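Local coordinates for UPF0131 protein ykqA (Bacillus subtilis, PDB 2QIK), which probably acts as a gamma-glutamylcyclotransferase, an enzyme type that releases 5-oxoproline from gamma-glutamyl compounds, though its own substrate is not established, at residues V155-R166 with M179-L190. Residues are numbered along the deposited sequence; the frame is centred on the assembly and turned at random. Where two conformers were deposited one is given.
Sequences VGRAVLKGYTTR and MLEDGGTTEGVL
With CG set between its own backbone N and carbonyl carbon (chi1 65°), D182 brings its carboxylate within bonding distance of T164 and R166, while R166, extended from CG to NE, comes from the opposite direction. NE and NH2 of R166 both grip D182 OD1, NE at 2.8 Å, with that oxygen in the guanidinium plane but the two flat groups 76° apart. The other oxygen, OD2, takes T164 OG1 at 2.7 Å on its syn lone pair and G184 N in an Asx turn. Four donors thus fix the carboxylate, a job suited to a short aspartate, and probably favour its charged form. G162, at positive phi (103°), suits a tight turn: its N donates to G184 O and its O accepts from G183 N.

E181, next to D182 in the chain, lays CG over one face of the Y163 ring as a CH-pi contact, 4.1 Å from the centroid, with its carboxylate nearly parallel to the ring. Their polar ends bind E29 and Q30. T165 OG1 and T186 OG1 lie 2.7 Å apart, small hydroxyls suited to sharing waters between the ladders: one water bridges T165 OG1 to E187 O, another joins T165 N to T186 OG1. L160 CD2 packs against M179 CE of the selenomethionine at 3.6 Å, and A158 CB meets L190 CB on the sheet face that L160 shares.

The antiparallel ladder of 155-161 with 185-190 ends in a classic beta bulge, V155 and G156 both donating to L190 O. Beyond the loops a separate ladder pairs T164 with L180, at the end of the hairpin 164-171/174-180 away from its turn. F131 of strand 128-132 packs on A158, M179 and L190, strand 224-234 touches V155, M179 and L190, and helix 261-273 lies against T165, R166, T186 and E187.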
# COMPACT_ATOMS: atom_id res chain seq x y z
N VAL A 155 9.32 -12.37 10.87
CA VAL A 155 8.37 -12.42 11.95
C VAL A 155 7.47 -13.64 11.70
O VAL A 155 7.19 -14.36 12.67
CB VAL A 155 7.56 -11.12 12.05
CG1 VAL A 155 6.50 -11.23 13.25
CG2 VAL A 155 8.53 -9.95 12.26
N GLY A 156 7.16 -13.92 10.45
CA GLY A 156 6.44 -15.11 10.02
C GLY A 156 5.14 -14.76 9.35
O GLY A 156 4.93 -13.67 8.84
N ARG A 157 4.30 -15.78 9.31
CA ARG A 157 3.03 -15.70 8.64
C ARG A 157 2.24 -14.57 9.18
O ARG A 157 2.11 -14.37 10.39
CB ARG A 157 2.24 -16.97 8.90
CG ARG A 157 1.01 -17.12 8.09
CD ARG A 157 0.21 -18.33 8.46
NE ARG A 157 1.02 -19.52 8.37
CZ ARG A 157 0.64 -20.74 8.75
NH1 ARG A 157 1.46 -21.75 8.59
NH2 ARG A 157 -0.55 -20.94 9.27
N ALA A 158 1.63 -13.81 8.29
CA ALA A 158 0.85 -12.72 8.66
C ALA A 158 -0.42 -12.72 7.82
O ALA A 158 -0.43 -13.03 6.63
CB ALA A 158 1.70 -11.42 8.46
N VAL A 159 -1.48 -12.34 8.47
CA VAL A 159 -2.79 -12.30 7.88
C VAL A 159 -3.13 -10.83 7.61
O VAL A 159 -2.93 -9.97 8.49
CB VAL A 159 -3.80 -12.97 8.77
CG1 VAL A 159 -5.19 -12.79 8.26
CG2 VAL A 159 -3.55 -14.47 8.94
N LEU A 160 -3.73 -10.58 6.43
CA LEU A 160 -4.16 -9.24 6.03
C LEU A 160 -5.62 -9.29 5.64
O LEU A 160 -5.98 -9.82 4.58
CB LEU A 160 -3.30 -8.69 4.89
CG LEU A 160 -3.72 -7.30 4.39
CD1 LEU A 160 -3.73 -6.18 5.44
CD2 LEU A 160 -2.79 -6.87 3.29
N LYS A 161 -6.47 -8.66 6.44
CA LYS A 161 -7.91 -8.59 6.19
C LYS A 161 -8.19 -7.49 5.17
O LYS A 161 -7.59 -6.42 5.28
CB LYS A 161 -8.58 -8.15 7.50
CG LYS A 161 -8.28 -9.15 8.66
CD LYS A 161 -9.46 -9.41 9.55
CE LYS A 161 -9.33 -10.72 10.39
NZ LYS A 161 -8.76 -11.90 9.63
N GLY A 162 -9.06 -7.73 4.23
CA GLY A 162 -9.56 -6.75 3.32
C GLY A 162 -9.01 -6.75 1.91
O GLY A 162 -9.41 -5.95 1.07
N TYR A 163 -8.03 -7.61 1.68
CA TYR A 163 -7.28 -7.68 0.41
C TYR A 163 -7.27 -9.09 -0.11
O TYR A 163 -7.27 -10.04 0.69
CB TYR A 163 -5.83 -7.25 0.64
CG TYR A 163 -5.64 -5.80 1.06
CD1 TYR A 163 -5.89 -5.38 2.35
CD2 TYR A 163 -5.12 -4.89 0.20
CE1 TYR A 163 -5.70 -4.10 2.75
CE2 TYR A 163 -4.86 -3.59 0.57
CZ TYR A 163 -5.18 -3.17 1.80
OH TYR A 163 -4.95 -1.87 2.21
N THR A 164 -7.20 -9.23 -1.41
CA THR A 164 -6.95 -10.47 -2.13
C THR A 164 -5.72 -10.40 -2.94
O THR A 164 -5.46 -9.42 -3.60
CB THR A 164 -8.12 -10.78 -3.08
OG1 THR A 164 -9.37 -10.74 -2.36
CG2 THR A 164 -7.99 -12.16 -3.71
N THR A 165 -4.94 -11.47 -2.90
CA THR A 165 -3.76 -11.57 -3.78
C THR A 165 -4.23 -11.89 -5.20
O THR A 165 -4.92 -12.89 -5.45
CB THR A 165 -2.76 -12.61 -3.28
OG1 THR A 165 -2.31 -12.25 -1.98
CG2 THR A 165 -1.54 -12.72 -4.17
N ARG A 166 -3.88 -11.00 -6.12
CA ARG A 166 -4.33 -11.11 -7.51
C ARG A 166 -3.22 -10.76 -8.46
O ARG A 166 -2.27 -10.09 -8.09
CB ARG A 166 -5.49 -10.16 -7.71
CG ARG A 166 -6.72 -10.51 -6.96
CD ARG A 166 -7.93 -9.78 -7.49
NE ARG A 166 -9.12 -10.02 -6.67
CZ ARG A 166 -9.88 -11.12 -6.81
NH1 ARG A 166 -9.64 -12.00 -7.76
NH2 ARG A 166 -10.90 -11.29 -6.03
N MSE A 179 -1.89 -7.04 -4.48
CA MSE A 179 -3.04 -7.19 -3.58
C MSE A 179 -4.08 -6.14 -3.87
O MSE A 179 -3.77 -4.96 -3.96
CB MSE A 179 -2.66 -7.10 -2.11
CG MSE A 179 -1.64 -8.18 -1.69
SE MSE A 179 -1.45 -8.22 0.19
CE MSE A 179 -0.73 -6.49 0.41
N LEU A 180 -5.29 -6.58 -4.12
CA LEU A 180 -6.41 -5.69 -4.42
C LEU A 180 -7.24 -5.50 -3.19
O LEU A 180 -7.59 -6.49 -2.53
CB LEU A 180 -7.27 -6.27 -5.50
CG LEU A 180 -8.28 -5.35 -6.20
CD1 LEU A 180 -7.55 -4.29 -6.98
CD2 LEU A 180 -9.20 -6.15 -7.13
N GLU A 181 -7.56 -4.25 -2.83
CA GLU A 181 -8.36 -3.96 -1.62
C GLU A 181 -9.83 -4.12 -1.98
O GLU A 181 -10.55 -3.17 -2.21
CB GLU A 181 -8.07 -2.56 -1.13
CG GLU A 181 -8.61 -2.29 0.25
CD GLU A 181 -8.50 -0.86 0.68
OE1 GLU A 181 -8.00 -0.02 -0.07
OE2 GLU A 181 -8.88 -0.58 1.84
N ASP A 182 -10.28 -5.38 -2.03
CA ASP A 182 -11.59 -5.76 -2.53
C ASP A 182 -12.46 -6.46 -1.51
O ASP A 182 -13.53 -7.00 -1.87
CB ASP A 182 -11.46 -6.59 -3.81
CG ASP A 182 -10.79 -7.94 -3.61
OD1 ASP A 182 -10.62 -8.65 -4.68
OD2 ASP A 182 -10.49 -8.32 -2.42
N GLY A 183 -12.00 -6.51 -0.26
CA GLY A 183 -12.77 -7.09 0.85
C GLY A 183 -12.47 -8.54 1.09
O GLY A 183 -13.15 -9.16 1.90
N GLY A 184 -11.54 -9.14 0.36
CA GLY A 184 -11.15 -10.53 0.56
C GLY A 184 -10.24 -10.61 1.80
O GLY A 184 -10.16 -9.72 2.66
N THR A 185 -9.56 -11.73 1.93
CA THR A 185 -8.53 -11.93 2.98
C THR A 185 -7.37 -12.63 2.35
O THR A 185 -7.54 -13.43 1.44
CB THR A 185 -9.11 -12.76 4.17
OG1 THR A 185 -8.21 -12.64 5.27
CG2 THR A 185 -9.04 -14.27 3.94
N THR A 186 -6.17 -12.29 2.77
CA THR A 186 -4.99 -12.91 2.26
C THR A 186 -3.91 -13.13 3.30
O THR A 186 -4.11 -12.74 4.47
CB THR A 186 -4.53 -12.11 1.05
OG1 THR A 186 -3.68 -12.96 0.25
CG2 THR A 186 -3.79 -10.82 1.39
N GLU A 187 -2.81 -13.78 2.91
CA GLU A 187 -1.70 -14.06 3.77
C GLU A 187 -0.41 -13.69 3.07
O GLU A 187 -0.33 -13.70 1.84
CB GLU A 187 -1.64 -15.58 4.19
CG GLU A 187 -2.87 -16.11 4.88
CD GLU A 187 -2.65 -17.49 5.48
OE1 GLU A 187 -1.51 -18.01 5.49
OE2 GLU A 187 -3.69 -18.05 5.93
N GLY A 188 0.59 -13.43 3.90
CA GLY A 188 1.95 -13.24 3.41
C GLY A 188 2.93 -13.46 4.53
O GLY A 188 2.55 -13.92 5.61
N VAL A 189 4.16 -13.11 4.30
CA VAL A 189 5.27 -13.25 5.27
C VAL A 189 5.67 -11.80 5.65
O VAL A 189 5.92 -10.98 4.79
CB VAL A 189 6.53 -13.97 4.61
CG1 VAL A 189 7.66 -14.17 5.59
CG2 VAL A 189 6.14 -15.27 3.92
N LEU A 190 5.78 -11.56 6.94
CA LEU A 190 6.29 -10.30 7.45
C LEU A 190 7.71 -10.50 7.85
O LEU A 190 8.06 -11.39 8.64
CB LEU A 190 5.45 -9.83 8.66
CG LEU A 190 5.78 -8.45 9.16
CD1 LEU A 190 5.37 -7.42 8.12
CD2 LEU A 190 5.14 -8.17 10.49
O HOH W 1 -10.29 -13.46 -0.49
O HOH W 2 -0.41 -13.93 -0.98
O HOH W 3 -5.78 -13.88 -1.49